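Local coordinates for putative uncharacterized protein ST0493 (PDB 2RBG) that is of unknown function but belongs to the DUF5751 family and folds into a small alpha/beta domain built on a parallel sheet, at residues Lys4-Leu9 with Glu86-Leu91; Thr36-Phe41 with Ile63-Phe68. All coordinates share one frame; numbering follows the deposited sequence.

Interaction 1 of 2, residues Lys4-Leu9 with Glu86-Leu91; sequences KNILTL and EVDGLL
Ile6 leans over to Leu91 and sets its CG2 methyl 3.6 Å from Leu91 CD1. Its other branch, taken toward the second strand, rests Ile6 CD1 3.7 Å from Gly89 CA, where a CB would collide with it. On the reverse face Leu7 and Leu90 run alongside each other in the same direction, with Leu7 CD2 3.9 Å from Leu90 CD1; that Leu90 methyl also meets Leu9 CD1. Between the two apolar layers the backbones form a parallel ladder: Leu7 gives its N-H to Gly89 O and takes that of Leu91 on its own O, and Leu9 N then bonds to Leu91 O. Toward the start of the segments the ladder gives way to loop, though Asp88 N still reaches Asn5 O at 3.0 Å. With CG tucked between its backbone N and carbonyl carbon (chi1 46°), Asp88 turns its carboxylate back to accept two successive amides on its syn sides, both somewhat out of the carboxylate plane, Lys4 N at OD2 (2.6 Å) and Asn5 N at OD1 (3.1 Å). Replacing Asp88 by an alanine would probably leave both N-H groups without this acceptor and let the Lys4 end swing loose. Beyond it, Asn5 ND2 donates to Glu86 O at 2.7 Å, coming from above that carbonyl's plane. Helix 17-31 covers the Ile6-Leu91 face; strand 35-41 lies beyond 6-11 and strand 117-121 beyond 89-94, making this an inner pair of the parallel sheet.

Interaction 2 of 2, residues Thr36-Phe41 with Ile63-Phe68; sequences TTINVF and IGYELF
Val40 and Leu67 make the snug side of this strand pair: Val40 CG2 comes within 3.6 Å of Leu67 CD1, and the same leucine methyl lies 4.0 Å from Ile38 CG2. Leu67 can serve both neighbours because its CG stands opposite the backbone N (chi1 -179°), which carries CD1 across to the partner strand. Five backbone hydrogen bonds stitch the strands in parallel, the straightest being Val40 N to Phe68 O (2.8 Å, 173° at the hydrogen), while the ones nearest the Thr36 end, to Gly64 O and from Glu66 N, are more bent. There Thr36 CG2 touches Tyr65 CB at 3.8 Å, whereas Thr36 OG1 turns away to Ile6 O and Thr8 OG1.

The opposite face is looser and more open to solvent. Glu66 is exposed and extends outward, and Phe68, partly exposed, stands beside polar neighbours: Thr37 OG1 meets its ring edge-on, in plane, 3.7 Å from Phe68 CE2. Asn39 runs alongside, its amide plane turned about 15° from that of the ring and its OD1 3.6 Å from Phe68 CB; that oxygen is already held by Trp70 NE1. Helix 46-52 presses Tyr46 and Leu49 onto Leu67, and Leu49 also reaches Val40. Two neighbouring parallel strands joined through intervening helices, 46-52 and 54-59, make a beta-alpha-beta crossover, here at one margin of a Rossmann-like sheet.

Starting at the N terminus, the chain lays down strand 6-11, crosses through helix 17-31 and returns as strand 35-41 beside it. Helices 46-52 and 54-59 then lead to strand 64-70, which closes the short loop of interaction 2 at that edge of the sheet. After helix 75-82, segment 86-91 comes back to the other side of strand 6-11 and closes the longer loop of interaction 1, within which interaction 2 falls entirely. The contacts touch along the border of strands 6-11 and 35-41, for instance where Asn39 N lies 2.8 Å from Thr8 O, probably a hydrogen bond. That border joins the two pairs into the order 64-70, 35-41, 6-11, 89-94; strand 117-121 follows, and the Cys94-Cys122 disulfide links that end.

Interaction 1 of 2, residues Lys4-Leu9 with Glu86-Leu91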
ATOM      1  N   LYS A   4      19.939  -2.256   9.142  1.00 18.90           N
ATOM      2  CA  LYS A   4      20.354  -2.392  10.536  1.00 18.65           C
ATOM      3  C   LYS A   4      19.542  -1.536  11.504  1.00 15.20           C
ATOM      4  O   LYS A   4      19.432  -1.867  12.680  1.00 13.13           O
ATOM      5  CB  LYS A   4      21.836  -2.025  10.670  1.00 21.41           C
ATOM      6  CG  LYS A   4      22.769  -2.857   9.797  1.00 32.01           C
ATOM      7  CD  LYS A   4      22.857  -4.300  10.275  1.00 36.58           C
ATOM      8  CE  LYS A   4      23.533  -4.391  11.636  1.00 39.57           C
ATOM      9  NZ  LYS A   4      23.648  -5.797  12.110  1.00 43.99           N
ATOM     10  N   ASN A   5      18.997  -0.424  11.020  1.00 13.77           N
ATOM     11  CA  ASN A   5      18.205   0.458  11.876  1.00 13.94           C
ATOM     12  C   ASN A   5      17.195   1.216  11.029  1.00 14.07           C
ATOM     13  O   ASN A   5      17.531   2.176  10.340  1.00 13.93           O
ATOM     14  CB  ASN A   5      19.118   1.432  12.632  1.00 15.07           C
ATOM     15  CG  ASN A   5      18.365   2.263  13.659  1.00 19.05           C
ATOM     16  OD1 ASN A   5      17.400   1.796  14.266  1.00 18.93           O
ATOM     17  ND2 ASN A   5      18.815   3.494  13.874  1.00 23.13           N
ATOM     18  N   ILE A   6      15.950   0.765  11.100  1.00 12.56           N
ATOM     19  CA  ILE A   6      14.856   1.345  10.336  1.00 10.81           C
ATOM     20  C   ILE A   6      14.283   2.619  10.950  1.00  9.05           C
ATOM     21  O   ILE A   6      13.966   2.655  12.141  1.00 10.03           O
ATOM     22  CB  ILE A   6      13.699   0.325  10.201  1.00 10.42           C
ATOM     23  CG1 ILE A   6      14.225  -0.988   9.610  1.00 14.05           C
ATOM     24  CG2 ILE A   6      12.586   0.904   9.340  1.00 10.54           C
ATOM     25  CD1 ILE A   6      14.800  -0.853   8.213  1.00 13.83           C
ATOM     26  N   LEU A   7      14.168   3.669  10.139  1.00  7.97           N
ATOM     27  CA  LEU A   7      13.571   4.914  10.606  1.00  7.84           C
ATOM     28  C   LEU A   7      12.074   4.740  10.381  1.00  6.49           C
ATOM     29  O   LEU A   7      11.630   4.590   9.243  1.00  7.93           O
ATOM     30  CB  LEU A   7      14.055   6.113   9.788  1.00  7.80           C
ATOM     31  CG  LEU A   7      13.331   7.429  10.110  1.00  8.47           C
ATOM     32  CD1 LEU A   7      13.619   7.841  11.550  1.00  8.00           C
ATOM     33  CD2 LEU A   7      13.782   8.516   9.143  1.00 10.59           C
ATOM     34  N   THR A   8      11.303   4.739  11.462  1.00  5.70           N
ATOM     35  CA  THR A   8       9.856   4.585  11.362  1.00  6.42           C
ATOM     36  C   THR A   8       9.171   5.890  11.734  1.00  6.87           C
ATOM     37  O   THR A   8       9.402   6.439  12.813  1.00  7.76           O
ATOM     38  CB  THR A   8       9.347   3.458  12.291  1.00  6.58           C
ATOM     39  OG1 THR A   8       9.833   2.193  11.817  1.00  7.53           O
ATOM     40  CG2 THR A   8       7.823   3.421  12.309  1.00  7.99           C
ATOM     41  N   LEU A   9       8.345   6.393  10.822  1.00  7.67           N
ATOM     42  CA  LEU A   9       7.617   7.630  11.045  1.00  8.24           C
ATOM     43  C   LEU A   9       6.129   7.318  11.033  1.00  8.48           C
ATOM     44  O   LEU A   9       5.643   6.623  10.138  1.00  7.88           O
ATOM     45  CB  LEU A   9       7.927   8.642   9.938  1.00  9.90           C
ATOM     46  CG  LEU A   9       9.404   8.898   9.635  1.00 11.56           C
ATOM     47  CD1 LEU A   9       9.520   9.944   8.532  1.00 10.95           C
ATOM     48  CD2 LEU A   9      10.118   9.364  10.894  1.00 10.46           C
ATOM     49  N   GLU A  86      21.724   7.137  12.886  1.00 16.65           N
ATOM     50  CA  GLU A  86      22.193   6.186  11.892  1.00 20.54           C
ATOM     51  C   GLU A  86      21.062   5.242  11.506  1.00 19.99           C
ATOM     52  O   GLU A  86      20.829   4.231  12.167  1.00 23.78           O
ATOM     53  CB  GLU A  86      23.380   5.388  12.441  1.00 25.96           C
ATOM     54  CG  GLU A  86      23.778   4.184  11.591  1.00 39.12           C
ATOM     55  CD  GLU A  86      23.913   4.516  10.117  1.00 45.75           C
ATOM     56  OE1 GLU A  86      24.625   5.489   9.786  1.00 50.19           O
ATOM     57  OE2 GLU A  86      23.312   3.795   9.289  1.00 50.06           O
ATOM     58  N   VAL A  87      20.354   5.596  10.438  1.00 20.16           N
ATOM     59  CA  VAL A  87      19.245   4.791   9.932  1.00 18.68           C
ATOM     60  C   VAL A  87      19.527   4.425   8.476  1.00 18.77           C
ATOM     61  O   VAL A  87      20.207   5.169   7.769  1.00 17.50           O
ATOM     62  CB  VAL A  87      17.918   5.564  10.013  1.00 18.06           C
ATOM     63  CG1 VAL A  87      17.538   5.789  11.468  1.00 20.67           C
ATOM     64  CG2 VAL A  87      18.050   6.895   9.292  1.00 18.82           C
ATOM     65  N   ASP A  88      19.010   3.282   8.029  1.00 16.11           N
ATOM     66  CA  ASP A  88      19.240   2.835   6.655  1.00 16.31           C
ATOM     67  C   ASP A  88      17.996   2.417   5.877  1.00 20.76           C
ATOM     68  O   ASP A  88      18.069   2.166   4.672  1.00 25.38           O
ATOM     69  CB  ASP A  88      20.238   1.679   6.639  1.00 19.28           C
ATOM     70  CG  ASP A  88      19.928   0.626   7.684  1.00 18.16           C
ATOM     71  OD1 ASP A  88      18.745   0.482   8.062  1.00 19.26           O
ATOM     72  OD2 ASP A  88      20.871  -0.066   8.117  1.00 20.16           O
ATOM     73  N   GLY A  89      16.868   2.318   6.565  1.00 14.98           N
ATOM     74  CA  GLY A  89      15.627   1.942   5.908  1.00 11.49           C
ATOM     75  C   GLY A  89      14.547   2.892   6.379  1.00 11.28           C
ATOM     76  O   GLY A  89      14.704   3.525   7.423  1.00 11.07           O
ATOM     77  N   LEU A  90      13.448   2.986   5.634  1.00  7.86           N
ATOM     78  CA  LEU A  90      12.370   3.898   6.001  1.00  8.27           C
ATOM     79  C   LEU A  90      10.978   3.278   5.940  1.00  6.84           C
ATOM     80  O   LEU A  90      10.636   2.600   4.973  1.00  8.06           O
ATOM     81  CB  LEU A  90      12.401   5.122   5.084  1.00  9.22           C
ATOM     82  CG  LEU A  90      11.279   6.151   5.245  1.00  7.17           C
ATOM     83  CD1 LEU A  90      11.396   6.832   6.601  1.00  7.45           C
ATOM     84  CD2 LEU A  90      11.365   7.180   4.127  1.00 10.76           C
ATOM     85  N   LEU A  91      10.186   3.528   6.979  1.00  6.67           N
ATOM     86  CA  LEU A  91       8.801   3.060   7.057  1.00  5.88           C
ATOM     87  C   LEU A  91       7.951   4.288   7.358  1.00  7.65           C
ATOM     88  O   LEU A  91       8.282   5.073   8.251  1.00  7.92           O
ATOM     89  CB  LEU A  91       8.632   2.018   8.165  1.00  6.06           C
ATOM     90  CG  LEU A  91       9.254   0.645   7.889  1.00  7.72           C
ATOM     91  CD1 LEU A  91       9.136  -0.234   9.130  1.00  9.04           C
ATOM     92  CD2 LEU A  91       8.544  -0.008   6.703  1.00 11.40           C
TER

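Interaction 2 of 2, residues Thr36-Phe41 with Ile63-Phe68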
ATOM      1  N   THR A  36      14.804  -0.427  15.264  1.00 11.15           N
ATOM      2  CA  THR A  36      14.065   0.634  14.603  1.00  9.64           C
ATOM      3  C   THR A  36      13.936   1.805  15.561  1.00  8.90           C
ATOM      4  O   THR A  36      13.813   1.618  16.774  1.00 11.37           O
ATOM      5  CB  THR A  36      12.643   0.185  14.163  1.00  9.30           C
ATOM      6  OG1 THR A  36      11.994   1.264  13.476  1.00 11.46           O
ATOM      7  CG2 THR A  36      11.798  -0.214  15.369  1.00 10.57           C
ATOM      8  N   THR A  37      14.013   3.011  15.019  1.00  8.09           N
ATOM      9  CA  THR A  37      13.857   4.207  15.831  1.00  8.90           C
ATOM     10  C   THR A  37      12.523   4.773  15.362  1.00  9.34           C
ATOM     11  O   THR A  37      12.383   5.227  14.223  1.00 10.35           O
ATOM     12  CB  THR A  37      15.026   5.204  15.614  1.00 16.76           C
ATOM     13  OG1 THR A  37      14.779   6.395  16.369  1.00 18.76           O
ATOM     14  CG2 THR A  37      15.196   5.546  14.144  1.00 17.18           C
ATOM     15  N   ILE A  38      11.536   4.690  16.247  1.00  8.42           N
ATOM     16  CA  ILE A  38      10.173   5.120  15.959  1.00  9.46           C
ATOM     17  C   ILE A  38       9.885   6.554  16.375  1.00 10.38           C
ATOM     18  O   ILE A  38      10.089   6.932  17.529  1.00 11.66           O
ATOM     19  CB  ILE A  38       9.174   4.183  16.660  1.00  9.91           C
ATOM     20  CG1 ILE A  38       9.499   2.733  16.298  1.00 12.94           C
ATOM     21  CG2 ILE A  38       7.748   4.531  16.260  1.00  9.08           C
ATOM     22  CD1 ILE A  38       8.699   1.711  17.075  1.00 11.43           C
ATOM     23  N   ASN A  39       9.391   7.340  15.424  1.00  6.80           N
ATOM     24  CA  ASN A  39       9.067   8.741  15.665  1.00  8.56           C
ATOM     25  C   ASN A  39       7.582   8.955  15.449  1.00  8.17           C
ATOM     26  O   ASN A  39       7.075   8.809  14.336  1.00 12.28           O
ATOM     27  CB  ASN A  39       9.885   9.619  14.722  1.00  6.67           C
ATOM     28  CG  ASN A  39      11.360   9.577  15.047  1.00 11.85           C
ATOM     29  OD1 ASN A  39      11.847  10.336  15.886  1.00 10.25           O
ATOM     30  ND2 ASN A  39      12.079   8.669  14.403  1.00 11.82           N
ATOM     31  N   VAL A  40       6.896   9.308  16.528  1.00  9.81           N
ATOM     32  CA  VAL A  40       5.459   9.507  16.508  1.00 10.60           C
ATOM     33  C   VAL A  40       5.096  10.978  16.632  1.00 11.33           C
ATOM     34  O   VAL A  40       5.488  11.644  17.588  1.00 13.32           O
ATOM     35  CB  VAL A  40       4.799   8.740  17.669  1.00 10.53           C
ATOM     36  CG1 VAL A  40       3.285   8.757  17.517  1.00  9.46           C
ATOM     37  CG2 VAL A  40       5.335   7.317  17.720  1.00 10.11           C
ATOM     38  N   PHE A  41       4.345  11.477  15.658  1.00 10.47           N
ATOM     39  CA  PHE A  41       3.917  12.868  15.658  1.00 10.56           C
ATOM     40  C   PHE A  41       2.495  12.867  16.198  1.00 14.51           C
ATOM     41  O   PHE A  41       1.540  12.549  15.491  1.00 12.82           O
ATOM     42  CB  PHE A  41       4.018  13.404  14.234  1.00 11.18           C
ATOM     43  CG  PHE A  41       5.413  13.326  13.684  1.00 13.39           C
ATOM     44  CD1 PHE A  41       6.358  14.299  14.008  1.00 11.41           C
ATOM     45  CD2 PHE A  41       5.814  12.229  12.924  1.00 13.82           C
ATOM     46  CE1 PHE A  41       7.681  14.177  13.590  1.00 12.58           C
ATOM     47  CE2 PHE A  41       7.137  12.098  12.501  1.00 16.09           C
ATOM     48  CZ  PHE A  41       8.073  13.075  12.837  1.00 13.07           C
ATOM     49  N   ILE A  63      12.601  -7.263  19.062  1.00 12.30           N
ATOM     50  CA  ILE A  63      12.982  -6.085  18.290  1.00 12.18           C
ATOM     51  C   ILE A  63      13.431  -4.951  19.203  1.00 14.22           C
ATOM     52  O   ILE A  63      12.740  -4.603  20.153  1.00 18.15           O
ATOM     53  CB  ILE A  63      11.807  -5.574  17.421  1.00 13.92           C
ATOM     54  CG1 ILE A  63      11.375  -6.655  16.427  1.00 17.28           C
ATOM     55  CG2 ILE A  63      12.223  -4.314  16.675  1.00 14.00           C
ATOM     56  CD1 ILE A  63      12.468  -7.081  15.462  1.00 17.06           C
ATOM     57  N   GLY A  64      14.595  -4.382  18.913  1.00 14.14           N
ATOM     58  CA  GLY A  64      15.080  -3.277  19.714  1.00 16.94           C
ATOM     59  C   GLY A  64      14.503  -2.007  19.127  1.00 18.30           C
ATOM     60  O   GLY A  64      14.487  -1.839  17.910  1.00 20.02           O
ATOM     61  N   TYR A  65      14.019  -1.108  19.969  1.00 18.65           N
ATOM     62  CA  TYR A  65      13.446   0.118  19.444  1.00 18.31           C
ATOM     63  C   TYR A  65      13.630   1.296  20.380  1.00 20.44           C
ATOM     64  O   TYR A  65      13.872   1.134  21.577  1.00 19.03           O
ATOM     65  CB  TYR A  65      11.948  -0.081  19.179  1.00 22.93           C
ATOM     66  CG  TYR A  65      11.107  -0.042  20.439  1.00 22.93           C
ATOM     67  CD1 TYR A  65      10.728   1.176  21.008  1.00 27.91           C
ATOM     68  CD2 TYR A  65      10.742  -1.215  21.094  1.00 24.79           C
ATOM     69  CE1 TYR A  65      10.015   1.225  22.200  1.00 26.74           C
ATOM     70  CE2 TYR A  65      10.025  -1.179  22.290  1.00 26.83           C
ATOM     71  CZ  TYR A  65       9.668   0.048  22.837  1.00 28.42           C
ATOM     72  OH  TYR A  65       8.969   0.101  24.021  1.00 30.78           O
ATOM     73  N   GLU A  66      13.523   2.485  19.804  1.00 19.35           N
ATOM     74  CA  GLU A  66      13.602   3.731  20.546  1.00 18.13           C
ATOM     75  C   GLU A  66      12.303   4.410  20.153  1.00 17.07           C
ATOM     76  O   GLU A  66      11.856   4.280  19.012  1.00 13.89           O
ATOM     77  CB  GLU A  66      14.790   4.581  20.096  1.00 22.10           C
ATOM     78  CG  GLU A  66      16.147   4.037  20.499  1.00 31.96           C
ATOM     79  CD  GLU A  66      17.263   5.033  20.242  1.00 38.40           C
ATOM     80  OE1 GLU A  66      17.421   5.465  19.080  1.00 42.11           O
ATOM     81  OE2 GLU A  66      17.980   5.384  21.204  1.00 43.89           O
ATOM     82  N   LEU A  67      11.690   5.114  21.095  1.00 15.56           N
ATOM     83  CA  LEU A  67      10.431   5.789  20.829  1.00 14.40           C
ATOM     84  C   LEU A  67      10.537   7.278  21.140  1.00 14.70           C
ATOM     85  O   LEU A  67      10.921   7.669  22.242  1.00 15.80           O
ATOM     86  CB  LEU A  67       9.321   5.152  21.673  1.00 16.90           C
ATOM     87  CG  LEU A  67       7.896   5.688  21.532  1.00 19.24           C
ATOM     88  CD1 LEU A  67       7.420   5.520  20.096  1.00 21.66           C
ATOM     89  CD2 LEU A  67       6.979   4.936  22.487  1.00 20.68           C
ATOM     90  N   PHE A  68      10.200   8.100  20.152  1.00 11.13           N
ATOM     91  CA  PHE A  68      10.238   9.548  20.295  1.00 12.93           C
ATOM     92  C   PHE A  68       8.899  10.130  19.870  1.00 12.63           C
ATOM     93  O   PHE A  68       8.389   9.816  18.795  1.00 12.01           O
ATOM     94  CB  PHE A  68      11.346  10.142  19.419  1.00 12.05           C
ATOM     95  CG  PHE A  68      12.727   9.731  19.826  1.00 14.59           C
ATOM     96  CD1 PHE A  68      13.336  10.298  20.941  1.00 14.07           C
ATOM     97  CD2 PHE A  68      13.416   8.761  19.108  1.00 15.16           C
ATOM     98  CE1 PHE A  68      14.612   9.905  21.335  1.00 15.37           C
ATOM     99  CE2 PHE A  68      14.694   8.361  19.494  1.00 17.63           C
ATOM    100  CZ  PHE A  68      15.293   8.932  20.609  1.00 18.22           C
TER